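Local coordinates for 2'-5' RNA Ligase (Thermus thermophilus, PDB 1IUH), which belongs to the LigT-like phosphoesterases of the 2H clan, compact alpha-beta proteins in which helices pack on curved antiparallel sheets, at residues A[41-46]-A[104-109]; A[65-70]-A[98-103]; A[71-76]-A[92-97]; A[152-157]-A[177-182]. All coordinates share one frame; numbering follows the deposited sequence.

Contact 1. Residues A[41-46]-A[104-109]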
loop_
_atom_site.group_PDB
_atom_site.type_symbol
_atom_site.label_atom_id
_atom_site.label_comp_id
_atom_site.label_asym_id
_atom_site.label_seq_id
_atom_site.Cartn_x
_atom_site.Cartn_y
_atom_site.Cartn_z
ATOM N N THR A 41 0.744 -0.034 -0.454
ATOM C CA THR A 41 0.542 -0.963 -1.575
ATOM C C THR A 41 1.702 -1.024 -2.573
ATOM O O THR A 41 2.183 -0.024 -3.010
ATOM C CB THR A 41 -0.748 -0.597 -2.326
ATOM O OG1 THR A 41 -1.860 -0.677 -1.402
ATOM C CG2 THR A 41 -0.962 -1.530 -3.516
ATOM N N LEU A 42 2.207 -2.196 -2.910
ATOM C CA LEU A 42 3.306 -2.191 -3.883
ATOM C C LEU A 42 2.779 -2.339 -5.304
ATOM O O LEU A 42 3.366 -1.837 -6.254
ATOM C CB LEU A 42 4.289 -3.281 -3.584
ATOM C CG LEU A 42 4.808 -3.233 -2.163
ATOM C CD1 LEU A 42 5.096 -4.658 -1.692
ATOM C CD2 LEU A 42 6.049 -2.374 -2.124
ATOM N N LEU A 43 1.638 -2.978 -5.438
ATOM C CA LEU A 43 1.043 -3.196 -6.746
ATOM C C LEU A 43 -0.404 -3.641 -6.598
ATOM O O LEU A 43 -0.634 -4.664 -5.988
ATOM C CB LEU A 43 1.808 -4.276 -7.490
ATOM C CG LEU A 43 1.201 -4.634 -8.851
ATOM C CD1 LEU A 43 1.287 -3.408 -9.700
ATOM C CD2 LEU A 43 1.984 -5.840 -9.542
ATOM N N PHE A 44 -1.359 -2.854 -7.110
ATOM C CA PHE A 44 -2.790 -3.198 -7.068
ATOM C C PHE A 44 -3.120 -4.038 -8.334
ATOM O O PHE A 44 -2.677 -3.716 -9.435
ATOM C CB PHE A 44 -3.585 -1.901 -6.996
ATOM C CG PHE A 44 -5.035 -2.067 -7.117
ATOM C CD1 PHE A 44 -5.763 -2.659 -6.101
ATOM C CD2 PHE A 44 -5.703 -1.612 -8.257
ATOM C CE1 PHE A 44 -7.147 -2.803 -6.207
ATOM C CE2 PHE A 44 -7.095 -1.744 -8.374
ATOM C CZ PHE A 44 -7.818 -2.347 -7.337
ATOM N N LEU A 45 -3.842 -5.141 -8.176
ATOM C CA LEU A 45 -4.158 -6.002 -9.311
ATOM C C LEU A 45 -5.603 -5.912 -9.854
ATOM O O LEU A 45 -5.881 -6.337 -10.963
ATOM C CB LEU A 45 -3.807 -7.473 -8.975
ATOM C CG LEU A 45 -2.346 -7.853 -8.656
ATOM C CD1 LEU A 45 -2.329 -9.380 -8.447
ATOM C CD2 LEU A 45 -1.330 -7.459 -9.741
ATOM N N GLY A 46 -6.509 -5.310 -9.091
ATOM C CA GLY A 46 -7.883 -5.193 -9.541
ATOM C C GLY A 46 -8.577 -6.528 -9.377
ATOM O O GLY A 46 -8.209 -7.293 -8.499
ATOM N N GLY A 104 9.714 -5.672 -9.456
ATOM C CA GLY A 104 9.762 -7.119 -9.501
ATOM C C GLY A 104 8.390 -7.704 -9.756
ATOM O O GLY A 104 8.282 -8.647 -10.523
ATOM N N LEU A 105 7.359 -7.123 -9.141
ATOM C CA LEU A 105 6.021 -7.620 -9.316
ATOM C C LEU A 105 5.406 -7.180 -10.633
ATOM O O LEU A 105 4.674 -7.930 -11.241
ATOM C CB LEU A 105 5.131 -7.145 -8.143
ATOM C CG LEU A 105 5.418 -7.594 -6.671
ATOM C CD1 LEU A 105 4.714 -6.644 -5.694
ATOM C CD2 LEU A 105 4.935 -8.987 -6.388
ATOM N N ARG A 106 5.683 -5.958 -11.086
ATOM C CA ARG A 106 5.045 -5.518 -12.314
ATOM C C ARG A 106 5.597 -6.424 -13.411
ATOM O O ARG A 106 4.874 -6.777 -14.364
ATOM C CB ARG A 106 5.338 -4.019 -12.614
ATOM C CG ARG A 106 4.676 -3.064 -11.617
ATOM C CD ARG A 106 4.923 -1.552 -11.782
ATOM N NE ARG A 106 3.874 -0.814 -11.035
ATOM C CZ ARG A 106 3.730 -0.790 -9.684
ATOM N NH1 ARG A 106 4.582 -1.440 -8.912
ATOM N NH2 ARG A 106 2.693 -0.179 -9.088
ATOM N N ALA A 107 6.854 -6.823 -13.239
ATOM C CA ALA A 107 7.549 -7.670 -14.198
ATOM C C ALA A 107 6.952 -9.070 -14.314
ATOM O O ALA A 107 6.726 -9.589 -15.425
ATOM C CB ALA A 107 9.012 -7.755 -13.794
ATOM N N GLY A 108 6.693 -9.656 -13.145
ATOM C CA GLY A 108 6.125 -10.978 -13.037
ATOM C C GLY A 108 4.718 -11.016 -13.598
ATOM O O GLY A 108 4.328 -11.988 -14.279
ATOM N N VAL A 109 3.961 -9.969 -13.305
ATOM C CA VAL A 109 2.593 -9.840 -13.773
ATOM C C VAL A 109 2.601 -9.642 -15.260
ATOM O O VAL A 109 1.726 -10.116 -15.937
ATOM C CB VAL A 109 1.828 -8.637 -13.095
ATOM C CG1 VAL A 109 0.498 -8.461 -13.729
ATOM C CG2 VAL A 109 1.663 -8.876 -11.613
#

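Contact 2. Residues A[65-70]-A[98-103]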
loop_
_atom_site.group_PDB
_atom_site.type_symbol
_atom_site.label_atom_id
_atom_site.label_comp_id
_atom_site.label_asym_id
_atom_site.label_seq_id
_atom_site.Cartn_x
_atom_site.Cartn_y
_atom_site.Cartn_z
ATOM N N ARG A 65 12.407 -14.413 -1.992
ATOM C CA ARG A 65 13.727 -15.042 -1.839
ATOM C C ARG A 65 14.876 -14.289 -2.524
ATOM O O ARG A 65 16.037 -14.518 -2.210
ATOM C CB ARG A 65 13.716 -16.537 -2.270
ATOM C CG ARG A 65 13.303 -16.801 -3.683
ATOM C CD ARG A 65 13.215 -18.320 -3.958
ATOM N NE ARG A 65 14.305 -18.805 -4.826
ATOM C CZ ARG A 65 14.501 -18.414 -6.100
ATOM N NH1 ARG A 65 13.682 -17.511 -6.693
ATOM N NH2 ARG A 65 15.518 -18.933 -6.795
ATOM N N LEU A 66 14.559 -13.355 -3.406
ATOM C CA LEU A 66 15.585 -12.601 -4.086
ATOM C C LEU A 66 15.980 -11.278 -3.385
ATOM O O LEU A 66 17.089 -10.746 -3.594
ATOM C CB LEU A 66 15.090 -12.280 -5.496
ATOM C CG LEU A 66 14.787 -13.470 -6.414
ATOM C CD1 LEU A 66 14.069 -13.012 -7.665
ATOM C CD2 LEU A 66 16.088 -14.131 -6.778
ATOM N N GLU A 67 15.091 -10.723 -2.569
ATOM C CA GLU A 67 15.391 -9.427 -1.934
ATOM C C GLU A 67 15.500 -9.510 -0.434
ATOM O O GLU A 67 14.766 -10.256 0.208
ATOM C CB GLU A 67 14.331 -8.403 -2.303
ATOM C CG GLU A 67 14.256 -8.181 -3.788
ATOM C CD GLU A 67 15.246 -7.156 -4.224
ATOM O OE1 GLU A 67 15.099 -5.982 -3.838
ATOM O OE2 GLU A 67 16.182 -7.501 -4.940
ATOM N N ALA A 68 16.464 -8.766 0.097
ATOM C CA ALA A 68 16.714 -8.698 1.535
ATOM C C ALA A 68 15.831 -7.659 2.311
ATOM O O ALA A 68 15.281 -6.754 1.747
ATOM C CB ALA A 68 18.182 -8.365 1.749
ATOM N N PRO A 69 15.669 -7.852 3.628
ATOM C CA PRO A 69 14.897 -6.932 4.470
ATOM C C PRO A 69 15.621 -5.607 4.265
ATOM O O PRO A 69 16.806 -5.586 4.104
ATOM C CB PRO A 69 15.131 -7.494 5.865
ATOM C CG PRO A 69 15.109 -9.004 5.576
ATOM C CD PRO A 69 15.970 -9.103 4.359
ATOM N N PHE A 70 14.912 -4.497 4.235
ATOM C CA PHE A 70 15.567 -3.206 4.014
ATOM C C PHE A 70 14.921 -2.168 4.956
ATOM O O PHE A 70 13.805 -2.396 5.410
ATOM C CB PHE A 70 15.376 -2.808 2.551
ATOM C CG PHE A 70 13.927 -2.734 2.120
ATOM C CD1 PHE A 70 13.185 -1.589 2.358
ATOM C CD2 PHE A 70 13.308 -3.838 1.435
ATOM C CE1 PHE A 70 11.822 -1.498 1.912
ATOM C CE2 PHE A 70 11.947 -3.768 0.981
ATOM C CZ PHE A 70 11.201 -2.562 1.227
ATOM N N PHE A 98 11.144 -0.504 -1.706
ATOM C CA PHE A 98 9.761 -0.479 -2.150
ATOM C C PHE A 98 9.738 -0.459 -3.650
ATOM O O PHE A 98 8.931 -1.153 -4.272
ATOM C CB PHE A 98 8.974 0.754 -1.676
ATOM C CG PHE A 98 8.801 0.837 -0.204
ATOM C CD1 PHE A 98 9.118 2.028 0.470
ATOM C CD2 PHE A 98 8.351 -0.290 0.541
ATOM C CE1 PHE A 98 8.992 2.105 1.876
ATOM C CE2 PHE A 98 8.223 -0.225 1.957
ATOM C CZ PHE A 98 8.543 0.981 2.634
ATOM N N LEU A 99 10.614 0.337 -4.243
ATOM C CA LEU A 99 10.610 0.444 -5.691
ATOM C C LEU A 99 11.055 -0.873 -6.279
ATOM O O LEU A 99 10.454 -1.327 -7.236
ATOM C CB LEU A 99 11.510 1.588 -6.190
ATOM C CG LEU A 99 11.416 3.099 -5.804
ATOM C CD1 LEU A 99 10.101 3.507 -5.128
ATOM C CD2 LEU A 99 12.577 3.449 -4.866
ATOM N N ARG A 100 12.081 -1.501 -5.709
ATOM C CA ARG A 100 12.550 -2.809 -6.227
ATOM C C ARG A 100 11.421 -3.884 -6.155
ATOM O O ARG A 100 11.137 -4.601 -7.133
ATOM C CB ARG A 100 13.832 -3.296 -5.497
ATOM C CG ARG A 100 15.092 -2.457 -5.774
ATOM C CD ARG A 100 16.275 -2.875 -4.914
ATOM N NE ARG A 100 16.757 -4.224 -5.208
ATOM C CZ ARG A 100 17.506 -4.581 -6.272
ATOM N NH1 ARG A 100 17.917 -3.699 -7.178
ATOM N NH2 ARG A 100 17.798 -5.857 -6.490
ATOM N N LEU A 101 10.733 -3.980 -5.034
ATOM C CA LEU A 101 9.626 -4.948 -5.006
ATOM C C LEU A 101 8.502 -4.570 -6.001
ATOM O O LEU A 101 7.910 -5.427 -6.642
ATOM C CB LEU A 101 9.041 -5.083 -3.590
ATOM C CG LEU A 101 9.985 -5.706 -2.558
ATOM C CD1 LEU A 101 9.276 -5.728 -1.170
ATOM C CD2 LEU A 101 10.412 -7.098 -3.016
ATOM N N ALA A 102 8.209 -3.291 -6.139
ATOM C CA ALA A 102 7.163 -2.892 -7.071
ATOM C C ALA A 102 7.545 -3.290 -8.525
ATOM O O ALA A 102 6.694 -3.752 -9.304
ATOM C CB ALA A 102 6.913 -1.338 -6.958
ATOM N N GLU A 103 8.822 -3.119 -8.883
ATOM C CA GLU A 103 9.283 -3.441 -10.236
ATOM C C GLU A 103 9.229 -4.944 -10.468
ATOM O O GLU A 103 8.775 -5.425 -11.522
ATOM C CB GLU A 103 10.723 -2.959 -10.435
ATOM C CG GLU A 103 10.847 -1.535 -10.944
ATOM C CD GLU A 103 12.240 -0.878 -10.640
ATOM O OE1 GLU A 103 13.214 -1.616 -10.270
ATOM O OE2 GLU A 103 12.342 0.388 -10.788
#

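Contact 3. Residues A[71-76]-A[92-97]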
loop_
_atom_site.group_PDB
_atom_site.type_symbol
_atom_site.label_atom_id
_atom_site.label_comp_id
_atom_site.label_asym_id
_atom_site.label_seq_id
_atom_site.Cartn_x
_atom_site.Cartn_y
_atom_site.Cartn_z
ATOM N N ARG A 71 15.601 -1.056 5.247
ATOM C CA ARG A 71 15.012 -0.036 6.118
ATOM C C ARG A 71 14.214 0.981 5.321
ATOM O O ARG A 71 14.636 1.380 4.224
ATOM C CB ARG A 71 16.087 0.728 6.879
ATOM C CG ARG A 71 16.397 0.194 8.267
ATOM C CD ARG A 71 17.552 -0.800 8.309
ATOM N NE ARG A 71 18.843 -0.254 8.724
ATOM C CZ ARG A 71 19.573 0.561 7.979
ATOM N NH1 ARG A 71 19.137 0.928 6.792
ATOM N NH2 ARG A 71 20.741 0.994 8.411
ATOM N N ALA A 72 13.048 1.373 5.849
ATOM C CA ALA A 72 12.213 2.396 5.230
ATOM C C ALA A 72 12.148 3.517 6.279
ATOM O O ALA A 72 12.374 3.299 7.496
ATOM C CB ALA A 72 10.817 1.894 4.956
ATOM N N ARG A 73 11.830 4.710 5.783
ATOM C CA ARG A 73 11.707 5.906 6.578
ATOM C C ARG A 73 10.339 6.491 6.216
ATOM O O ARG A 73 9.915 6.500 5.057
ATOM C CB ARG A 73 12.841 6.831 6.206
ATOM C CG ARG A 73 12.808 8.159 6.827
ATOM C CD ARG A 73 14.190 8.525 7.404
ATOM N NE ARG A 73 14.098 8.880 8.836
ATOM C CZ ARG A 73 15.037 8.581 9.736
ATOM N NH1 ARG A 73 16.142 7.937 9.345
ATOM N NH2 ARG A 73 14.852 8.865 11.032
ATOM N N LEU A 74 9.621 6.907 7.246
ATOM C CA LEU A 74 8.315 7.534 7.098
ATOM C C LEU A 74 8.740 8.991 6.963
ATOM O O LEU A 74 9.611 9.448 7.692
ATOM C CB LEU A 74 7.511 7.286 8.364
ATOM C CG LEU A 74 6.005 7.149 8.268
ATOM C CD1 LEU A 74 5.641 6.199 7.195
ATOM C CD2 LEU A 74 5.490 6.668 9.579
ATOM N N ARG A 75 8.174 9.730 6.026
ATOM C CA ARG A 75 8.671 11.083 5.881
ATOM C C ARG A 75 7.679 12.111 5.330
ATOM O O ARG A 75 7.590 12.283 4.122
ATOM C CB ARG A 75 9.917 10.982 4.992
ATOM C CG ARG A 75 10.834 12.160 5.031
ATOM C CD ARG A 75 12.175 11.810 4.397
ATOM N NE ARG A 75 12.961 13.028 4.176
ATOM C CZ ARG A 75 12.781 13.862 3.153
ATOM N NH1 ARG A 75 11.852 13.606 2.235
ATOM N NH2 ARG A 75 13.505 14.977 3.082
ATOM N N GLY A 76 6.929 12.796 6.187
ATOM C CA GLY A 76 5.979 13.790 5.671
ATOM C C GLY A 76 4.663 13.260 5.150
ATOM O O GLY A 76 4.532 12.059 4.911
ATOM N N LYS A 92 3.999 9.889 3.177
ATOM C CA LYS A 92 5.024 9.484 2.211
ATOM C C LYS A 92 6.061 8.628 2.976
ATOM O O LYS A 92 6.480 8.952 4.089
ATOM C CB LYS A 92 5.720 10.695 1.515
ATOM C CG LYS A 92 4.806 11.689 0.690
ATOM C CD LYS A 92 5.575 12.532 -0.392
ATOM C CE LYS A 92 5.345 14.114 -0.342
ATOM N NZ LYS A 92 4.242 14.774 -1.178
ATOM N N ALA A 93 6.436 7.497 2.396
ATOM C CA ALA A 93 7.454 6.634 2.995
ATOM C C ALA A 93 8.472 6.531 1.876
ATOM O O ALA A 93 8.132 6.810 0.733
ATOM C CB ALA A 93 6.899 5.269 3.305
ATOM N N GLU A 94 9.703 6.147 2.180
ATOM C CA GLU A 94 10.706 6.036 1.123
ATOM C C GLU A 94 11.729 4.951 1.376
ATOM O O GLU A 94 12.048 4.645 2.527
ATOM C CB GLU A 94 11.422 7.375 0.936
ATOM C CG GLU A 94 12.569 7.611 1.880
ATOM C CD GLU A 94 13.145 9.021 1.739
ATOM O OE1 GLU A 94 13.414 9.419 0.570
ATOM O OE2 GLU A 94 13.322 9.710 2.796
ATOM N N ALA A 95 12.238 4.384 0.290
ATOM C CA ALA A 95 13.263 3.336 0.318
ATOM C C ALA A 95 13.313 2.664 -1.031
ATOM O O ALA A 95 12.284 2.359 -1.634
ATOM C CB ALA A 95 12.954 2.284 1.365
ATOM N N GLU A 96 14.526 2.465 -1.514
ATOM C CA GLU A 96 14.788 1.767 -2.767
ATOM C C GLU A 96 14.007 0.428 -2.840
ATOM O O GLU A 96 13.459 0.037 -3.902
ATOM C CB GLU A 96 16.258 1.435 -2.825
ATOM C CG GLU A 96 16.985 2.203 -3.879
ATOM C CD GLU A 96 16.442 1.931 -5.256
ATOM O OE1 GLU A 96 15.771 2.849 -5.827
ATOM O OE2 GLU A 96 16.686 0.791 -5.746
ATOM N N GLY A 97 14.017 -0.257 -1.693
ATOM C CA GLY A 97 13.371 -1.540 -1.545
ATOM C C GLY A 97 11.923 -1.563 -1.997
ATOM O O GLY A 97 11.532 -2.576 -2.604
#

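Contact 4. Residues A[152-157]-A[177-182]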
loop_
_atom_site.group_PDB
_atom_site.type_symbol
_atom_site.label_atom_id
_atom_site.label_comp_id
_atom_site.label_asym_id
_atom_site.label_seq_id
_atom_site.Cartn_x
_atom_site.Cartn_y
_atom_site.Cartn_z
ATOM N N TRP A 152 12.163 2.231 10.048
ATOM C CA TRP A 152 11.747 0.947 10.552
ATOM C C TRP A 152 12.239 -0.110 9.569
ATOM O O TRP A 152 12.540 0.199 8.412
ATOM C CB TRP A 152 10.231 0.912 10.731
ATOM C CG TRP A 152 9.461 0.434 9.568
ATOM C CD1 TRP A 152 8.989 -0.833 9.376
ATOM C CD2 TRP A 152 8.872 1.237 8.537
ATOM N NE1 TRP A 152 8.131 -0.858 8.325
ATOM C CE2 TRP A 152 8.030 0.386 7.784
ATOM C CE3 TRP A 152 8.968 2.595 8.182
ATOM C CZ2 TRP A 152 7.275 0.837 6.695
ATOM C CZ3 TRP A 152 8.230 3.057 7.110
ATOM C CH2 TRP A 152 7.387 2.186 6.370
ATOM N N PRO A 153 12.345 -1.360 10.017
ATOM C CA PRO A 153 12.798 -2.523 9.221
ATOM C C PRO A 153 11.699 -3.171 8.405
ATOM O O PRO A 153 10.772 -3.692 8.994
ATOM C CB PRO A 153 13.296 -3.527 10.311
ATOM C CG PRO A 153 13.622 -2.629 11.507
ATOM C CD PRO A 153 12.420 -1.665 11.460
ATOM N N VAL A 154 11.774 -3.194 7.079
ATOM C CA VAL A 154 10.722 -3.898 6.280
ATOM C C VAL A 154 11.226 -5.311 6.046
ATOM O O VAL A 154 12.235 -5.486 5.371
ATOM C CB VAL A 154 10.463 -3.219 4.902
ATOM C CG1 VAL A 154 9.438 -3.984 4.135
ATOM C CG2 VAL A 154 10.008 -1.758 5.097
ATOM N N GLU A 155 10.526 -6.301 6.611
ATOM C CA GLU A 155 10.892 -7.720 6.548
ATOM C C GLU A 155 10.076 -8.592 5.635
ATOM O O GLU A 155 10.371 -9.782 5.492
ATOM C CB GLU A 155 10.786 -8.336 7.908
ATOM C CG GLU A 155 11.024 -7.356 8.939
ATOM C CD GLU A 155 12.316 -7.591 9.632
ATOM O OE1 GLU A 155 13.276 -8.011 8.925
ATOM O OE2 GLU A 155 12.359 -7.346 10.878
ATOM N N GLY A 156 9.031 -8.042 5.028
ATOM C CA GLY A 156 8.238 -8.872 4.133
ATOM C C GLY A 156 6.998 -8.166 3.674
ATOM O O GLY A 156 6.793 -7.010 4.007
ATOM N N PHE A 157 6.178 -8.843 2.886
ATOM C CA PHE A 157 4.952 -8.227 2.380
ATOM C C PHE A 157 3.903 -9.305 2.152
ATOM O O PHE A 157 4.158 -10.484 2.395
ATOM C CB PHE A 157 5.254 -7.483 1.097
ATOM C CG PHE A 157 5.762 -8.368 0.021
ATOM C CD1 PHE A 157 4.916 -8.784 -1.038
ATOM C CD2 PHE A 157 7.080 -8.856 0.064
ATOM C CE1 PHE A 157 5.403 -9.692 -2.036
ATOM C CE2 PHE A 157 7.554 -9.757 -0.921
ATOM C CZ PHE A 157 6.715 -10.178 -1.968
ATOM N N PHE A 177 4.945 -13.116 2.954
ATOM C CA PHE A 177 6.216 -13.573 2.367
ATOM C C PHE A 177 7.367 -12.909 3.133
ATOM O O PHE A 177 7.319 -11.721 3.470
ATOM C CB PHE A 177 6.288 -13.189 0.864
ATOM C CG PHE A 177 5.075 -13.614 0.036
ATOM C CD1 PHE A 177 4.032 -12.714 -0.221
ATOM C CD2 PHE A 177 5.020 -14.875 -0.548
ATOM C CE1 PHE A 177 2.981 -13.048 -1.039
ATOM C CE2 PHE A 177 3.971 -15.234 -1.380
ATOM C CZ PHE A 177 2.949 -14.324 -1.633
ATOM N N SER A 178 8.406 -13.662 3.433
ATOM C CA SER A 178 9.493 -13.063 4.177
ATOM C C SER A 178 10.694 -12.686 3.323
ATOM O O SER A 178 11.171 -13.484 2.557
ATOM C CB SER A 178 9.897 -14.012 5.321
ATOM O OG SER A 178 8.767 -14.221 6.160
ATOM N N LEU A 179 11.166 -11.455 3.432
ATOM C CA LEU A 179 12.303 -11.103 2.644
ATOM C C LEU A 179 13.458 -11.970 3.189
ATOM O O LEU A 179 13.753 -11.973 4.359
ATOM C CB LEU A 179 12.573 -9.597 2.738
ATOM C CG LEU A 179 11.444 -8.732 2.122
ATOM C CD1 LEU A 179 11.674 -7.244 2.367
ATOM C CD2 LEU A 179 11.331 -9.035 0.587
ATOM N N ARG A 180 14.090 -12.724 2.306
ATOM C CA ARG A 180 15.164 -13.613 2.695
ATOM C C ARG A 180 16.314 -13.526 1.667
ATOM O O ARG A 180 17.263 -14.268 1.750
ATOM C CB ARG A 180 14.570 -15.038 2.753
ATOM C CG ARG A 180 15.317 -16.050 3.576
ATOM C CD ARG A 180 14.613 -16.599 4.900
ATOM N NE ARG A 180 15.377 -17.746 5.486
ATOM C CZ ARG A 180 16.697 -17.728 5.779
ATOM N NH1 ARG A 180 17.434 -16.629 5.563
ATOM N NH2 ARG A 180 17.308 -18.811 6.267
ATOM N N GLY A 181 16.194 -12.625 0.688
ATOM C CA GLY A 181 17.208 -12.470 -0.346
ATOM C C GLY A 181 18.601 -12.093 0.124
ATOM O O GLY A 181 18.731 -11.498 1.208
ATOM N N GLU A 182 19.634 -12.468 -0.659
ATOM C CA GLU A 182 21.040 -12.159 -0.321
ATOM C C GLU A 182 21.320 -10.744 -0.751
ATOM O O GLU A 182 22.030 -10.034 -0.075
ATOM C CB GLU A 182 22.053 -13.036 -1.076
ATOM C CG GLU A 182 22.101 -14.494 -0.681
ATOM C CD GLU A 182 22.376 -14.715 0.820
ATOM O OE1 GLU A 182 23.130 -13.920 1.437
ATOM O OE2 GLU A 182 21.843 -15.715 1.352
#

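Contact 1. Residues A[41-46]-A[104-109]
Leu43 and Arg106 meet across the interface between strand 39-47 and helix 96-113, one of the helix-on-sheet layers of this 2H fold. With CG anti to the backbone N (chi1 177°), the leucine sends its fork at the helix. CD1 settles 3.5 Å above the guanidinium plane of Arg106, over its centre, while CD2 fits between two residues one helical turn apart, 3.7 Å from both Leu105 CB and Val109 CG2. The Leu43 and Val109 side chains meet tip to tip, whereas Leu43 and Leu105 run alongside each other, pointing opposite ways. Leu45 adds its CD2 to the same methyl, 3.8 Å from Val109 CG2, and Leu105 CD1 turns instead to Leu42 CB.

The guanidinium is also held at its edge. Its NH1 is shared between Leu42 O and Ala102 O on its own helix, which should limit rotation of the group. Leu42 and Leu43 form a classic beta bulge opposite Tyr5. Just before them, Thr41 follows His39 by two, consistent with one of the two His-x-Thr/Ser motifs of the 2H clan. Leu42 O receives NH1 of Arg106 at 2.9 Å, with an N-H...O angle of 150° and the donor nearly along the C=O axis, and NH2 of Arg106 more weakly at 3.4 Å.

Contact 2. Residues A[65-70]-A[98-103]
The stretch that ends helix 53-66 and leads into strand 70-80 is fastened to helix 96-113 by two residues, Glu67 and Phe70, one by charge and one by its ring. Glu67, the first residue to leave helical geometry, bends at chi2 (-86°) and turns its carboxylate to Arg100. The salt bridge is side-on and two-pronged: Arg100 NE lies 2.8 Å from Glu67 OE1, and Arg100 NH2 is at the same 2.8 Å from Glu67 OE2. Both oxygens use their syn lone pairs, and the two flat groups are nearly coplanar, 30° apart, an arrangement that restrains the rotation of each. His183, the last residue of the model, touches both side chains.

Here the helix packs against the antiparallel sheet of this LigT-like fold, Phe98 on Val154 and Leu101 on Phe157 of strand 150-164, and Phe70 marks the place where the linker becomes strand 70-80. Its ring projects toward the helix and makes a T-shaped pair with Phe98, edge of Phe70 to face of Phe98, the planes at 85° and the centroids 5.3 Å apart. The closest side-chain approach is Phe70 CZ to Phe98 CD2, 3.7 Å. Leu101 lies between the charged and aromatic pairs: its CD1 sits at the edge of the Phe70 ring, 4.0 Å from CE2, while its CD2 lies 4.1 Å from Glu67 CG, against the aliphatic part of that side chain.

Contact 3. Residues A[71-76]-A[92-97]
The side chains of Arg75 and Glu94 cross at a slant on the exposed side of a beta hairpin, where antiparallel strands 70-80 and 88-94 run together before Ala95, which occupies the N-cap position right before helix 96-113. The arginine starts with CB 4.1 Å from Lys92 O, the same oxygen that accepts its backbone N. From there the chain runs extended, CG anti to the backbone N (chi1 -162°), and CG approaches Glu94 OE2. At CD the modelled spacing to that oxygen is too short to trust, so the exact place of the carboxylate is doubtful. NE is 3.6 Å from Glu94 OE2, a long and, given that oxygen's uncertain place, tentative ion pair; the carboxylate oxygen stands off the guanidinium plane, so the attraction is of charge and not of a hydrogen bond.

On the other face Leu74 CD1 packs on Ala93 CB, in a non-hydrogen-bonded pair, with Val13 and Leu17 of helix 11-21 next to the leucine. Arg73 and Glu94 bond to each other in both directions through their backbones. Where 71-76 ends and 92-97 begins the pairing shifts: Lys92 N turns to Gly76 O at 2.8 Å, with an N-H...O angle of 167°.

Contact 4. Residues A[152-157]-A[177-182]
Leu179 is the projecting knob of this contact, and the hollow that takes it is shaped by the bent backbone of Val154, Glu155 and Gly156. Its CD1 presses on Val154 O at 3.5 Å and also nears Val154 CG1. Its CG lies 3.8 Å from Gly156 CA, on a flat, fully extended residue that has no side chain to raise the floor. CD2 comes to the edge of the Phe157 ring, 4.1 Å from CE2, the two side chains crossing at about a right angle. The backbone of the same residue is held too: Leu179 N donates to Glu155 O (2.8 Å), from above the carbonyl plane. Pro69 and Phe70 add further surface against Leu179.

The second bump is Phe177. Its CD1 stands over one face of the Phe157 ring, 3.8 Å above the plane but toward the rim; the rings are 30° from parallel and so offset that little of one covers the other. Phe157, with CG wedged between its own backbone N and carbonyl carbon (chi1 61°), thus has Phe177 over its face and Leu179 at its edge, and it also touches Leu101 of helix 96-113. His61 of helix 53-66 pairs edge-to-face with Phe177.

Gly156 lets the backbones come close: its CA is 3.1 Å from Phe177 O. Phe157 and Phe177 then bond to each other in both directions, as expected of a hydrogen-bonded pair in an antiparallel beta hairpin, here formed by strands 150-164 and 169-178 of the curved sheet.

Helix 96-113 supplies one side of contacts 1 and 2, and begins in the last residues of segment 92-97 of contact 3. Contacts 2 and 4 lie closest, with centres about 8 Å apart, and are probably joined by backbone hydrogen bonds, Phe70 O to Val154 N at 2.7 Å and Glu67 O to Gly181 N at 2.8 Å. Contacts 3 and 4 share a sheet in which strands 70-80 and 150-164 are neighbours. Phe98 of contact 2 packs on Ala72 and Ala93 of contact 3. Contacts 1 and 3 do not touch; their centres are about 19 Å apart. Leu42 of contact 1 packs against both contact 2 and Phe157 of contact 4.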